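Local coordinates for meta cleavage compound hydrolase (Janthinobacterium, PDB 1J1I), which hydrolyses a carbon-carbon bond of the meta-cleavage product formed during bacterial carbazole degradation, probably releasing anthranilate, at residues V164-V167 with K168-N172. Sequence-based numbering, arbitrary orientation.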
ATOM      1  N   VAL A 164     -24.656  11.886 -13.400  1.00 38.16           N
ATOM      2  CA  VAL A 164     -23.421  12.015 -14.161  1.00 36.02           C
ATOM      3  C   VAL A 164     -22.495  12.987 -13.445  1.00 39.79           C
ATOM      4  O   VAL A 164     -21.303  12.719 -13.280  1.00 38.54           O
ATOM      5  CB  VAL A 164     -23.680  12.541 -15.589  1.00 37.91           C
ATOM      6  CG1 VAL A 164     -22.355  12.869 -16.266  1.00 37.27           C
ATOM      7  CG2 VAL A 164     -24.431  11.499 -16.402  1.00 39.96           C
ATOM      8  N   HIS A 165     -23.049  14.121 -13.020  1.00 40.64           N
ATOM      9  CA  HIS A 165     -22.265  15.127 -12.315  1.00 42.23           C
ATOM     10  C   HIS A 165     -21.709  14.571 -11.012  1.00 39.44           C
ATOM     11  O   HIS A 165     -20.574  14.861 -10.646  1.00 39.03           O
ATOM     12  CB  HIS A 165     -23.112  16.369 -12.017  1.00 45.90           C
ATOM     13  CG  HIS A 165     -23.353  17.241 -13.212  1.00 55.37           C
ATOM     14  ND1 HIS A 165     -22.326  17.789 -13.951  1.00 56.37           N
ATOM     15  CD2 HIS A 165     -24.501  17.676 -13.783  1.00 57.37           C
ATOM     16  CE1 HIS A 165     -22.833  18.524 -14.925  1.00 59.37           C
ATOM     17  NE2 HIS A 165     -24.150  18.472 -14.846  1.00 57.72           N
ATOM     18  N   LEU A 166     -22.509  13.772 -10.315  1.00 37.86           N
ATOM     19  CA  LEU A 166     -22.077  13.187  -9.051  1.00 35.36           C
ATOM     20  C   LEU A 166     -20.888  12.251  -9.249  1.00 30.99           C
ATOM     21  O   LEU A 166     -19.890  12.348  -8.539  1.00 30.99           O
ATOM     22  CB  LEU A 166     -23.244  12.433  -8.391  1.00 37.57           C
ATOM     23  CG  LEU A 166     -23.037  11.732  -7.039  1.00 39.89           C
ATOM     24  CD1 LEU A 166     -22.231  10.455  -7.222  1.00 42.78           C
ATOM     25  CD2 LEU A 166     -22.352  12.682  -6.069  1.00 44.59           C
ATOM     26  N   VAL A 167     -20.992  11.346 -10.217  1.00 31.21           N
ATOM     27  CA  VAL A 167     -19.910  10.404 -10.478  1.00 30.36           C
ATOM     28  C   VAL A 167     -18.623  11.124 -10.873  1.00 30.02           C
ATOM     29  O   VAL A 167     -17.547  10.785 -10.384  1.00 24.80           O
ATOM     30  CB  VAL A 167     -20.297   9.391 -11.575  1.00 27.57           C
ATOM     31  CG1 VAL A 167     -19.117   8.484 -11.891  1.00 27.53           C
ATOM     32  CG2 VAL A 167     -21.491   8.561 -11.110  1.00 31.24           C
ATOM     33  N   LYS A 168     -18.732  12.111 -11.756  1.00 32.05           N
ATOM     34  CA  LYS A 168     -17.560  12.871 -12.176  1.00 35.67           C
ATOM     35  C   LYS A 168     -16.944  13.595 -10.982  1.00 35.53           C
ATOM     36  O   LYS A 168     -15.724  13.655 -10.840  1.00 37.67           O
ATOM     37  CB  LYS A 168     -17.937  13.905 -13.245  1.00 39.21           C
ATOM     38  CG  LYS A 168     -18.304  13.321 -14.594  1.00 46.79           C
ATOM     39  CD  LYS A 168     -18.483  14.427 -15.626  1.00 53.64           C
ATOM     40  CE  LYS A 168     -18.814  13.863 -17.000  1.00 56.66           C
ATOM     41  NZ  LYS A 168     -18.990  14.939 -18.015  1.00 57.01           N
ATOM     42  N   ALA A 169     -17.797  14.137 -10.121  1.00 34.13           N
ATOM     43  CA  ALA A 169     -17.338  14.867  -8.946  1.00 37.59           C
ATOM     44  C   ALA A 169     -16.581  14.005  -7.935  1.00 41.14           C
ATOM     45  O   ALA A 169     -15.598  14.457  -7.344  1.00 38.44           O
ATOM     46  CB  ALA A 169     -18.522  15.537  -8.264  1.00 39.20           C
ATOM     47  N   LEU A 170     -17.032  12.767  -7.746  1.00 35.79           N
ATOM     48  CA  LEU A 170     -16.419  11.855  -6.778  1.00 34.60           C
ATOM     49  C   LEU A 170     -15.253  11.023  -7.301  1.00 33.83           C
ATOM     50  O   LEU A 170     -14.646  10.256  -6.546  1.00 30.90           O
ATOM     51  CB  LEU A 170     -17.475  10.898  -6.223  1.00 34.52           C
ATOM     52  CG  LEU A 170     -18.744  11.506  -5.629  1.00 40.72           C
ATOM     53  CD1 LEU A 170     -19.545  10.407  -4.952  1.00 41.41           C
ATOM     54  CD2 LEU A 170     -18.390  12.588  -4.629  1.00 42.91           C
ATOM     55  N   THR A 171     -14.947  11.163  -8.586  1.00 29.97           N
ATOM     56  CA  THR A 171     -13.865  10.403  -9.200  1.00 29.62           C
ATOM     57  C   THR A 171     -12.729  11.304  -9.685  1.00 28.82           C
ATOM     58  O   THR A 171     -12.898  12.518  -9.797  1.00 32.17           O
ATOM     59  CB  THR A 171     -14.395   9.569 -10.386  1.00 31.11           C
ATOM     60  OG1 THR A 171     -15.078  10.427 -11.310  1.00 28.79           O
ATOM     61  CG2 THR A 171     -15.361   8.499  -9.894  1.00 24.79           C
ATOM     62  N   ASN A 172     -11.574  10.704  -9.964  1.00 29.46           N
ATOM     63  CA  ASN A 172     -10.412  11.457 -10.437  1.00 31.37           C
ATOM     64  C   ASN A 172     -10.688  12.022 -11.832  1.00 34.06           C
ATOM     65  O   ASN A 172     -11.476  11.460 -12.594  1.00 29.98           O
ATOM     66  CB  ASN A 172      -9.169  10.557 -10.460  1.00 27.86           C
ATOM     67  CG  ASN A 172      -9.162   9.587 -11.625  1.00 31.33           C
ATOM     68  OD1 ASN A 172      -8.781   9.941 -12.741  1.00 32.44           O
ATOM     69  ND2 ASN A 172      -9.590   8.357 -11.373  1.00 24.33           N
TER
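Thr-171 OG1 donates a hydrogen bond of 2.7 Å to Val-167 O, a side-chain link back to the carbonyl four residues earlier, near the C-terminal end of helix 160-170 in this alpha/beta hydrolase fold. The hydroxyl comes in well off the carbonyl direction, at a C=O...OG1 angle of 135°. It gets there because chi1 of 55° sets OG1 between the backbone N and the carbonyl carbon of Thr-171; Val-167 O also receives a weak bond from Leu-170 N. The preceding turn is regular alpha-helix: Lys-168 N, Ala-169 N and Leu-170 N bond to the carbonyl oxygens of Val-164, His-165 and Leu-166, the shortest being Ala-169 N to His-165 O at 2.9 Å. Leu-166 and Leu-170, one turn apart, pack obliquely, both methyls of Leu-166 meeting CD1 of Leu-170. Leu-170 brings this end of the helix close to the probable catalytic centre: it touches Val-235 and Trp-262, its backbone bonds to that of His-261, and its side chain lies about 4 Å from that of His-261, at nearest atoms. Val-167 is buried against Phe-175, Ile-177 and helix 179-190, where Ile-182 also meets Val-164. On the exposed flank the extended Lys-168 chain runs alongside Val-164, passing its CG 3.3 Å from Val-164 O and its CE 3.8 Å from Val-164 CG1.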